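Local coordinates for cytochrome P450 reductase (Amycolatopsis methanolica 239, PDB 5OGX), which transfers electrons from NADH, by way of FAD and a [2Fe-2S] cluster, to the cytochrome P450 GcoA, which O-demethylates lignin-derived aromatic compounds, at residues A[138-141]-A[142-145]; A[171-174]-A[175-179]; A[287-290]-A[291-295]; A[312-315]-A[316-320]. All blocks are in the same frame, centred on the assembly; numbering follows the deposited sequence. Where two conformers were deposited one is given.

Interaction 1: A[138-141]-A[142-145]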
loop_
_atom_site.group_PDB
_atom_site.type_symbol
_atom_site.label_atom_id
_atom_site.label_comp_id
_atom_site.label_asym_id
_atom_site.label_seq_id
_atom_site.Cartn_x
_atom_site.Cartn_y
_atom_site.Cartn_z
ATOM N N LEU A 138 7.951 -8.496 -3.416
ATOM C CA LEU A 138 8.698 -9.297 -4.376
ATOM C C LEU A 138 10.174 -9.298 -4.010
ATOM O O LEU A 138 10.694 -8.335 -3.442
ATOM C CB LEU A 138 8.536 -8.762 -5.806
ATOM C CG LEU A 138 7.131 -8.496 -6.360
ATOM C CD1 LEU A 138 7.206 -8.173 -7.869
ATOM C CD2 LEU A 138 6.208 -9.667 -6.114
ATOM N N VAL A 139 10.854 -10.381 -4.370
ATOM C CA VAL A 139 12.303 -10.487 -4.224
ATOM C C VAL A 139 12.919 -10.479 -5.619
ATOM O O VAL A 139 12.517 -11.265 -6.487
ATOM C CB VAL A 139 12.700 -11.755 -3.448
ATOM C CG1 VAL A 139 14.219 -11.797 -3.241
ATOM C CG2 VAL A 139 11.976 -11.807 -2.118
ATOM N N VAL A 140 13.880 -9.586 -5.838
ATOM C CA VAL A 140 14.526 -9.479 -7.145
ATOM C C VAL A 140 15.408 -10.705 -7.336
ATOM O O VAL A 140 16.282 -10.978 -6.506
ATOM C CB VAL A 140 15.350 -8.186 -7.275
ATOM C CG1 VAL A 140 16.061 -8.127 -8.649
ATOM C CG2 VAL A 140 14.466 -6.964 -7.035
ATOM N N PRO A 141 15.224 -11.468 -8.403
ATOM C CA PRO A 141 16.012 -12.695 -8.570
ATOM C C PRO A 141 17.500 -12.377 -8.658
ATOM O O PRO A 141 17.907 -11.419 -9.314
ATOM C CB PRO A 141 15.492 -13.288 -9.885
ATOM C CG PRO A 141 14.394 -12.425 -10.343
ATOM C CD PRO A 141 14.353 -11.168 -9.549
ATOM N N GLY A 142 18.303 -13.181 -7.963
ATOM C CA GLY A 142 19.748 -13.048 -8.017
ATOM C C GLY A 142 20.301 -11.909 -7.189
ATOM O O GLY A 142 21.479 -11.917 -6.811
ATOM N N SER A 143 19.467 -10.918 -6.910
ATOM C CA SER A 143 19.861 -9.724 -6.177
ATOM C C SER A 143 19.558 -9.819 -4.685
ATOM O O SER A 143 20.373 -9.382 -3.865
ATOM C CB SER A 143 19.155 -8.504 -6.772
ATOM O OG SER A 143 18.872 -7.557 -5.761
ATOM N N GLY A 144 18.395 -10.367 -4.309
ATOM C CA GLY A 144 17.982 -10.421 -2.924
ATOM C C GLY A 144 17.233 -9.195 -2.440
ATOM O O GLY A 144 16.629 -9.237 -1.355
ATOM N N ALA A 145 17.258 -8.110 -3.205
ATOM C CA ALA A 145 16.522 -6.902 -2.858
ATOM C C ALA A 145 15.030 -7.200 -2.744
ATOM O O ALA A 145 14.479 -7.984 -3.517
ATOM C CB ALA A 145 16.769 -5.836 -3.922
#
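Gly142 takes the chain round the corner directly behind Pro141, where strand 135-139 has run out and the polypeptide folds back on itself. Its phi is positive, and a CB there would run into the carbonyl oxygen of Pro141. Ser143 follows and sends its backbone N to Val140 O at 3.2 Å, coming from above the carbonyl plane rather than onto a lone pair. Its CB rests 3.6 Å from Val140 CG1, a methyl anti to the valine's nitrogen (chi1 178°), which places it beside the serine. Gly144 N reaches the same oxygen, Val140 O, at 3.1 Å, this time in the carbonyl plane; two donors therefore grip one acceptor. Ser143 OG meanwhile accepts from Ala145 N at 3.1 Å, which makes an ST turn. Ala145 O closes the loop by taking Val140 N at 2.9 Å in a nearly straight bond (170° at the hydrogen), and it also receives a CA-H...O contact from Val139 CA at 3.4 Å. Beside this bond Ala145 CB packs on Val140 CG2 at 4.0 Å. An alanine in place of Val140 lacks both methyls and would probably leave Ser143 CB and Ala145 CB each without the methyl it rests on. The whole is the tip of a beta hairpin joining antiparallel strands 135-139 and 146-150 of the FAD-binding domain. Strand 187-194 lies on the far flank of 135-139, with Val139 bonded through its backbone to Glu189, while Val140 and Pro141 pack on Trp177 of helix 174-178.

Interaction 2: A[171-174]-A[175-179]. Unlike the reference sequence in segment 171-174: Val172 (reference Ile). Unlike the reference sequence in segment 175-179: Gly176 (reference Arg). With FAD (flavin-adenine dinucleotide), chain B.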
loop_
_atom_site.group_PDB
_atom_site.type_symbol
_atom_site.label_atom_id
_atom_site.label_comp_id
_atom_site.label_asym_id
_atom_site.label_seq_id
_atom_site.Cartn_x
_atom_site.Cartn_y
_atom_site.Cartn_z
ATOM N N GLY A 171 17.235 1.748 -11.201
ATOM C CA GLY A 171 16.654 0.963 -10.112
ATOM C C GLY A 171 16.967 -0.525 -10.228
ATOM O O GLY A 171 17.037 -1.093 -11.317
ATOM N N VAL A 172 17.153 -1.153 -9.071
ATOM C CA VAL A 172 17.489 -2.571 -9.034
ATOM C C VAL A 172 16.315 -3.417 -9.520
ATOM O O VAL A 172 16.475 -4.282 -10.392
ATOM C CB VAL A 172 17.943 -2.966 -7.617
ATOM C CG1 VAL A 172 17.985 -4.489 -7.446
ATOM C CG2 VAL A 172 19.301 -2.349 -7.319
ATOM N N ALA A 173 15.115 -3.180 -8.969
ATOM C CA ALA A 173 13.969 -4.011 -9.325
ATOM C C ALA A 173 13.342 -3.593 -10.646
ATOM O O ALA A 173 12.877 -4.446 -11.400
ATOM C CB ALA A 173 12.901 -3.974 -8.229
ATOM N N THR A 174 13.275 -2.293 -10.932
ATOM C CA THR A 174 12.526 -1.846 -12.114
ATOM C C THR A 174 13.432 -1.818 -13.341
ATOM O O THR A 174 13.334 -2.693 -14.206
ATOM C CB THR A 174 11.860 -0.497 -11.837
ATOM O OG1 THR A 174 12.846 0.466 -11.448
ATOM C CG2 THR A 174 10.849 -0.655 -10.728
ATOM N N ASP A 175 14.331 -0.830 -13.410
ATOM C CA ASP A 175 15.273 -0.730 -14.524
ATOM C C ASP A 175 16.047 -2.031 -14.723
ATOM O O ASP A 175 16.319 -2.432 -15.859
ATOM C CB ASP A 175 16.238 0.430 -14.264
ATOM C CG ASP A 175 16.504 1.285 -15.497
ATOM O OD1 ASP A 175 15.771 1.172 -16.504
ATOM O OD2 ASP A 175 17.459 2.090 -15.446
ATOM N N GLY A 176 16.384 -2.721 -13.632
ATOM C CA GLY A 176 17.215 -3.907 -13.736
ATOM C C GLY A 176 16.508 -5.241 -13.924
ATOM O O GLY A 176 17.180 -6.252 -14.161
ATOM N N TRP A 177 15.177 -5.291 -13.840
ATOM C CA TRP A 177 14.496 -6.582 -13.873
ATOM C C TRP A 177 13.087 -6.493 -14.455
ATOM O O TRP A 177 12.816 -7.090 -15.503
ATOM C CB TRP A 177 14.466 -7.182 -12.465
ATOM C CG TRP A 177 13.583 -8.384 -12.295
ATOM C CD1 TRP A 177 13.521 -9.489 -13.099
ATOM C CD2 TRP A 177 12.644 -8.608 -11.231
ATOM N NE1 TRP A 177 12.599 -10.384 -12.600
ATOM C CE2 TRP A 177 12.045 -9.864 -11.459
ATOM C CE3 TRP A 177 12.250 -7.865 -10.114
ATOM C CZ2 TRP A 177 11.067 -10.391 -10.608
ATOM C CZ3 TRP A 177 11.278 -8.393 -9.265
ATOM C CH2 TRP A 177 10.708 -9.647 -9.515
ATOM N N LEU A 178 12.180 -5.760 -13.795
ATOM C CA LEU A 178 10.794 -5.746 -14.256
ATOM C C LEU A 178 10.654 -5.090 -15.627
ATOM O O LEU A 178 9.703 -5.389 -16.358
ATOM C CB LEU A 178 9.901 -5.045 -13.230
ATOM C CG LEU A 178 9.880 -5.745 -11.866
ATOM C CD1 LEU A 178 9.265 -4.840 -10.805
ATOM C CD2 LEU A 178 9.129 -7.070 -11.947
ATOM N N PHE A 179 11.579 -4.205 -15.987
ATOM C CA PHE A 179 11.601 -3.588 -17.307
ATOM C C PHE A 179 12.672 -4.180 -18.211
ATOM O O PHE A 179 12.789 -3.766 -19.369
ATOM C CB PHE A 179 11.818 -2.077 -17.174
ATOM C CG PHE A 179 10.578 -1.329 -16.793
ATOM C CD1 PHE A 179 10.106 -1.365 -15.482
ATOM C CD2 PHE A 179 9.864 -0.615 -17.745
ATOM C CE1 PHE A 179 8.954 -0.686 -15.130
ATOM C CE2 PHE A 179 8.706 0.062 -17.401
ATOM C CZ PHE A 179 8.251 0.028 -16.092
HETATM P PA FAD B . 16.068 1.326 -6.253
HETATM O O1A FAD B . 17.241 0.512 -6.745
HETATM O O2A FAD B . 15.648 1.009 -4.838
HETATM O O5B FAD B . 16.401 2.939 -6.336
HETATM C C5B FAD B . 17.318 3.406 -7.300
HETATM C C4B FAD B . 17.652 4.884 -6.947
HETATM O O4B FAD B . 16.624 5.642 -7.219
HETATM C C3B FAD B . 17.886 5.028 -5.433
HETATM O O3B FAD B . 18.856 5.954 -5.223
HETATM C C2B FAD B . 16.515 5.491 -4.885
HETATM O O2B FAD B . 16.657 6.215 -3.586
HETATM C C1B FAD B . 16.031 6.240 -5.840
HETATM N N9A FAD B . 14.605 6.095 -5.976
HETATM C C8A FAD B . 13.858 5.083 -5.513
HETATM N N7A FAD B . 12.588 5.312 -5.875
HETATM C C5A FAD B . 12.563 6.462 -6.573
HETATM C C6A FAD B . 11.527 7.142 -7.168
HETATM N N6A FAD B . 10.092 6.999 -7.337
HETATM N N1A FAD B . 11.761 8.276 -7.815
HETATM C C2A FAD B . 13.023 8.769 -7.888
HETATM N N3A FAD B . 14.052 8.103 -7.305
HETATM C C4A FAD B . 13.807 6.944 -6.647
HETATM N N1 FAD B . 6.251 1.196 -6.954
HETATM C C2 FAD B . 5.451 0.997 -8.156
HETATM O O2 FAD B . 5.901 1.255 -9.222
HETATM N N3 FAD B . 4.091 0.450 -8.034
HETATM C C4 FAD B . 3.494 0.122 -6.777
HETATM O O4 FAD B . 2.388 -0.301 -6.716
HETATM C C4X FAD B . 4.327 0.361 -5.559
HETATM N N5 FAD B . 3.774 0.019 -4.284
HETATM C C5X FAD B . 4.596 0.271 -3.104
HETATM C C6 FAD B . 4.034 -0.003 -1.853
HETATM C C7 FAD B . 4.834 0.241 -0.734
HETATM C C7M FAD B . 4.074 -0.132 0.538
HETATM C C8 FAD B . 6.131 0.734 -0.859
HETATM C C8M FAD B . 6.931 0.956 0.419
HETATM C C9 FAD B . 6.681 1.016 -2.105
HETATM C C9A FAD B . 5.898 0.787 -3.219
HETATM N N10 FAD B . 6.492 1.088 -4.533
HETATM C C10 FAD B . 5.672 0.880 -5.680
HETATM C "C1'" FAD B . 7.884 1.551 -4.662
HETATM C "C2'" FAD B . 8.642 0.208 -5.040
HETATM O "O2'" FAD B . 8.595 -0.786 -4.025
HETATM C "C3'" FAD B . 10.136 0.398 -5.387
HETATM O "O3'" FAD B . 10.714 1.190 -4.389
HETATM C "C4'" FAD B . 10.315 1.085 -6.754
HETATM O "O4'" FAD B . 9.799 0.268 -7.770
HETATM C "C5'" FAD B . 11.805 1.360 -7.046
HETATM O "O5'" FAD B . 12.558 0.196 -6.762
HETATM P P FAD B . 13.938 -0.088 -7.602
HETATM O O1P FAD B . 14.588 -1.306 -7.004
HETATM O O2P FAD B . 13.671 -0.132 -9.089
HETATM O O3P FAD B . 14.852 1.245 -7.335
#
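Thr174 holds its OG1 between the backbone N and the carbonyl carbon (chi1 57°), which turns the hydroxyl to the FAD phosphate. OG1 donates to FAD O2P at 2.6 Å and is hydrogen-bonded to Val168 N too; Thr174 N donates to the same O2P at 2.9 Å. Trp177 CB lies 3.3 Å from Ala173 O; CG is anti to the backbone N (chi1 169°), which brings the indole's CE3 beside Ala173 CB, and Leu178 CD2 sits over the rim of one indole face. The preceding amides continue the grip: Ala173 N bonds FAD O1P at 2.8 Å, and Val172 N bonds O1A of the other phosphate at 2.9 Å. Gly171 fits here because a CB would strike O2P. Leu178 N reaches Ala173 O at 2.8 Å, in the carbonyl plane, a wide pi-type step. Thr174 O accepts twice, from Trp177 N and from Phe179 N at 2.9 Å, the two arriving from opposite faces of its plane. The backbone amides at the helix start bind the pyrophosphate and probably ease its negative charge, consistent with the FAD-binding fold of the ferredoxin reductase family. Asp175 OD1 forms a salt bridge with Arg167 and OD2 accepts a hydrogen bond from Gly170 N, tying helix 174-178 to the loop behind strand 160-166; Leu178 and Phe179 rest on its Val165, Ala173 on Arg147 and Tyr149 of strand 146-150.

Interaction 3: A[287-290]-A[291-295]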
loop_
_atom_site.group_PDB
_atom_site.type_symbol
_atom_site.label_atom_id
_atom_site.label_comp_id
_atom_site.label_asym_id
_atom_site.label_seq_id
_atom_site.Cartn_x
_atom_site.Cartn_y
_atom_site.Cartn_z
ATOM N N ASP A 287 -4.152 19.715 -5.616
ATOM C CA ASP A 287 -4.679 21.036 -5.960
ATOM C C ASP A 287 -5.996 20.940 -6.725
ATOM O O ASP A 287 -6.893 21.767 -6.531
ATOM C CB ASP A 287 -3.657 21.810 -6.795
ATOM C CG ASP A 287 -2.341 22.025 -6.072
ATOM O OD1 ASP A 287 -2.282 21.809 -4.842
ATOM O OD2 ASP A 287 -1.364 22.432 -6.737
ATOM N N ALA A 288 -6.123 19.959 -7.616
ATOM C CA ALA A 288 -7.342 19.844 -8.412
ATOM C C ALA A 288 -8.537 19.452 -7.552
ATOM O O ALA A 288 -9.654 19.935 -7.774
ATOM C CB ALA A 288 -7.148 18.837 -9.546
ATOM N N PHE A 289 -8.334 18.567 -6.572
ATOM C CA PHE A 289 -9.438 18.224 -5.685
ATOM C C PHE A 289 -9.888 19.436 -4.886
ATOM O O PHE A 289 -11.088 19.707 -4.774
ATOM C CB PHE A 289 -9.044 17.092 -4.736
ATOM C CG PHE A 289 -9.992 16.920 -3.581
ATOM C CD1 PHE A 289 -11.252 16.380 -3.780
ATOM C CD2 PHE A 289 -9.602 17.254 -2.284
ATOM C CE1 PHE A 289 -12.122 16.196 -2.738
ATOM C CE2 PHE A 289 -10.477 17.079 -1.217
ATOM C CZ PHE A 289 -11.737 16.547 -1.443
ATOM N N VAL A 290 -8.928 20.165 -4.307
ATOM C CA VAL A 290 -9.247 21.360 -3.532
ATOM C C VAL A 290 -10.045 22.344 -4.377
ATOM O O VAL A 290 -10.978 22.993 -3.891
ATOM C CB VAL A 290 -7.956 21.991 -2.981
ATOM C CG1 VAL A 290 -8.256 23.328 -2.330
ATOM C CG2 VAL A 290 -7.283 21.042 -1.990
ATOM N N GLU A 291 -9.705 22.453 -5.664
ATOM C CA GLU A 291 -10.459 23.325 -6.567
ATOM C C GLU A 291 -11.892 22.831 -6.751
ATOM O O GLU A 291 -12.833 23.632 -6.791
ATOM C CB GLU A 291 -9.771 23.410 -7.932
ATOM C CG GLU A 291 -8.511 24.250 -7.974
ATOM C CD GLU A 291 -7.660 23.977 -9.213
ATOM O OE1 GLU A 291 -8.173 23.371 -10.182
ATOM O OE2 GLU A 291 -6.469 24.362 -9.209
ATOM N N ASP A 292 -12.074 21.520 -6.892
ATOM C CA ASP A 292 -13.388 20.936 -7.148
ATOM C C ASP A 292 -14.273 20.903 -5.910
ATOM O O ASP A 292 -15.502 21.027 -6.024
ATOM C CB ASP A 292 -13.235 19.507 -7.673
ATOM C CG ASP A 292 -12.619 19.444 -9.053
ATOM O OD1 ASP A 292 -12.601 20.473 -9.750
ATOM O OD2 ASP A 292 -12.166 18.353 -9.446
ATOM N N VAL A 293 -13.673 20.715 -4.738
ATOM C CA VAL A 293 -14.368 20.457 -3.478
ATOM C C VAL A 293 -13.739 21.366 -2.429
ATOM O O VAL A 293 -12.827 20.940 -1.700
ATOM C CB VAL A 293 -14.253 18.971 -3.095
ATOM C CG1 VAL A 293 -14.993 18.666 -1.777
ATOM C CG2 VAL A 293 -14.791 18.087 -4.245
ATOM N N PRO A 294 -14.177 22.620 -2.321
ATOM C CA PRO A 294 -13.431 23.583 -1.494
ATOM C C PRO A 294 -13.412 23.236 -0.021
ATOM O O PRO A 294 -12.451 23.591 0.674
ATOM C CB PRO A 294 -14.164 24.906 -1.751
ATOM C CG PRO A 294 -14.816 24.720 -3.065
ATOM C CD PRO A 294 -15.225 23.277 -3.112
ATOM N N SER A 295 -14.426 22.531 0.480
ATOM C CA SER A 295 -14.437 22.098 1.872
ATOM C C SER A 295 -14.449 20.580 1.916
ATOM O O SER A 295 -15.376 19.948 1.399
ATOM C CB SER A 295 -15.640 22.679 2.620
ATOM O OG SER A 295 -15.820 22.012 3.860
#
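Phe289 CE1 presses on Val293 CB at 3.5 Å, the aromatic side chain and the branched one crossing obliquely. CG of Phe289 lies opposite its own nitrogen (chi1 166°), and this swings the ring along the helix to the valine one turn on, where CG2 comes within 3.6 Å of CE1. Val293 N donates to Phe289 O at 2.8 Å, the last of three successive helical bonds; the others run from Glu291 N to Asp287 O and from Asp292 N to Ala288 O. Val293 then leaves helical geometry, and Pro294, which has no N-H to give, sets its CA 3.5 Å from Val290 O in a CA-H...O contact. Glu291 runs extended back along the helix, its CG 3.3 Å from Asp287 O. One shell out, Arg281 forms salt bridges to Glu291 OE1 and Asp292 OD2, and Tyr241 OH is hydrogen-bonded to that same OD2. Around the Phe289 ring stand Trp299, edge to face, and Phe317, its plane at about 75°, with Val211 and Ile213 of the parallel sheet. A serine instead of Phe289 would probably leave Val293 without its ring and a gap facing Trp299 and Phe317. Past the helix end, Pro294 O accepts a hydrogen bond from Arg320 NH1. The C-terminal turn of helix 285-292 is thus two-sided: an apolar side seats it on the sheet of the NAD-binding domain, while on its acidic side the positive charge of Arg281 probably offsets two neighbouring carboxylates.

Interaction 4: A[312-315]-A[316-320]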
loop_
_atom_site.group_PDB
_atom_site.type_symbol
_atom_site.label_atom_id
_atom_site.label_comp_id
_atom_site.label_asym_id
_atom_site.label_seq_id
_atom_site.Cartn_x
_atom_site.Cartn_y
_atom_site.Cartn_z
ATOM N N ALA A 312 2.404 16.055 1.757
ATOM C CA ALA A 312 1.856 17.357 1.390
ATOM C C ALA A 312 0.351 17.270 1.181
ATOM O O ALA A 312 -0.394 18.177 1.585
ATOM C CB ALA A 312 2.549 17.885 0.133
ATOM N N GLY A 313 -0.108 16.171 0.573
ATOM C CA GLY A 313 -1.532 15.998 0.344
ATOM C C GLY A 313 -2.325 15.885 1.631
ATOM O O GLY A 313 -3.405 16.463 1.750
ATOM N N VAL A 314 -1.796 15.142 2.616
ATOM C CA VAL A 314 -2.474 15.037 3.908
ATOM C C VAL A 314 -2.668 16.421 4.517
ATOM O O VAL A 314 -3.746 16.762 5.023
ATOM C CB VAL A 314 -1.687 14.116 4.861
ATOM C CG1 VAL A 314 -2.170 14.304 6.292
ATOM C CG2 VAL A 314 -1.828 12.666 4.435
ATOM N N LYS A 315 -1.616 17.238 4.498
ATOM C CA LYS A 315 -1.733 18.551 5.118
ATOM C C LYS A 315 -2.734 19.424 4.371
ATOM O O LYS A 315 -3.483 20.185 4.994
ATOM C CB LYS A 315 -0.358 19.218 5.200
ATOM C CG LYS A 315 0.501 18.562 6.275
ATOM C CD LYS A 315 1.960 18.965 6.210
ATOM C CE LYS A 315 2.805 17.968 6.996
ATOM N NZ LYS A 315 4.235 18.372 7.113
ATOM N N ALA A 316 -2.768 19.321 3.043
ATOM C CA ALA A 316 -3.733 20.099 2.273
ATOM C C ALA A 316 -5.161 19.669 2.581
ATOM O O ALA A 316 -6.044 20.523 2.744
ATOM C CB ALA A 316 -3.450 19.968 0.779
ATOM N N PHE A 317 -5.411 18.357 2.636
ATOM C CA PHE A 317 -6.724 17.869 3.062
ATOM C C PHE A 317 -7.116 18.471 4.410
ATOM O O PHE A 317 -8.246 18.935 4.602
ATOM C CB PHE A 317 -6.715 16.345 3.172
ATOM C CG PHE A 317 -6.759 15.598 1.862
ATOM C CD1 PHE A 317 -6.913 16.248 0.653
ATOM C CD2 PHE A 317 -6.659 14.212 1.871
ATOM C CE1 PHE A 317 -6.967 15.524 -0.536
ATOM C CE2 PHE A 317 -6.726 13.487 0.697
ATOM C CZ PHE A 317 -6.871 14.147 -0.500
ATOM N N LYS A 318 -6.187 18.463 5.370
ATOM C CA LYS A 318 -6.541 18.915 6.715
ATOM C C LYS A 318 -6.824 20.410 6.741
ATOM O O LYS A 318 -7.706 20.867 7.476
ATOM C CB LYS A 318 -5.428 18.564 7.704
ATOM C CG LYS A 318 -5.379 17.102 8.086
ATOM C CD LYS A 318 -4.138 16.805 8.944
ATOM C CE LYS A 318 -4.058 15.329 9.318
ATOM N NZ LYS A 318 -3.034 15.077 10.387
ATOM N N ARG A 319 -6.101 21.189 5.935
ATOM C CA ARG A 319 -6.331 22.630 5.908
ATOM C C ARG A 319 -7.713 22.966 5.365
ATOM O O ARG A 319 -8.266 24.024 5.693
ATOM C CB ARG A 319 -5.253 23.320 5.080
ATOM C CG ARG A 319 -3.870 23.230 5.700
ATOM C CD ARG A 319 -2.865 24.093 4.953
ATOM N NE ARG A 319 -3.204 24.245 3.541
ATOM C CZ ARG A 319 -2.586 23.610 2.552
ATOM N NH1 ARG A 319 -2.971 23.812 1.305
ATOM N NH2 ARG A 319 -1.586 22.772 2.815
ATOM N N ARG A 320 -8.279 22.091 4.536
ATOM C CA ARG A 320 -9.640 22.245 4.045
ATOM C C ARG A 320 -10.643 21.490 4.909
ATOM O O ARG A 320 -11.768 21.232 4.461
ATOM C CB ARG A 320 -9.725 21.801 2.584
ATOM C CG ARG A 320 -8.943 22.704 1.621
ATOM C CD ARG A 320 -9.076 24.166 2.029
ATOM N NE ARG A 320 -8.546 25.100 1.038
ATOM C CZ ARG A 320 -9.265 25.645 0.063
ATOM N NH1 ARG A 320 -10.549 25.344 -0.066
ATOM N NH2 ARG A 320 -8.699 26.493 -0.788
HETATM O O HOH W 1 0.506 20.907 1.719
#
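Ala316 N reaches back to Ala312 O at 3.0 Å, the first of four consecutive alpha-helical bonds that make 312-315 and 316-319 one regular rod. Phe317 N to Gly313 O is the straightest of them, 175° at the hydrogen; Lys318 N to Val314 O and Arg319 N to Lys315 O complete the set. Arg320 is where helical geometry ends, though its N still reaches Ala316 O at 3.3 Å. Phe317 turns its ring back over the preceding turn, with CG opposite the carbonyl carbon (chi1 -76°), and Gly313 O comes to lie over one face, 3.5 Å from CG. Val314 and Lys318 run side by side in the same direction: the lysine is extended, and its CE touches Val314 CG1 at 3.7 Å. On the solvent side the modelled conformer of Arg319, one of two deposited, bends at chi3, with Ala316 CA near the rim of one guanidinium face. In that conformer a water links Ala312 O (2.9 Å, water donating) to Arg319 NH2 (3.0 Å, water accepting), two turns along. Val314 and Phe317 pack on Leu303 of strand 300-305 and Ile327 of strand 327-331, the strands before and after helix 307-319 in the beta-alpha-beta crossover. The rod is therefore amphipathic, greasy where it meets the sheet, while Lys315, Lys318 and Arg319 keep their positive charge toward solvent.

Along the chain the four contacts come in numerical order, and they gather as two pairs. Interactions 1 and 2, with centres 10 Å apart, share the FAD-binding domain: the hairpin tip packs against the phosphate-binding helix start, Val140 CG2 meeting Ala173 CB at 3.6 Å. Interactions 3 and 4, 11 Å between centres, are the C-terminal turns of helices 285-292 and 307-319, which adjoin beside the parallel sheet of the NAD-binding domain. From pair to pair the centres lie 33 to 41 Å apart without touching. Only interaction 2 holds the cofactor directly; interaction 1 packs against interaction 2, and the other two belong to the architecture of the NAD-binding domain.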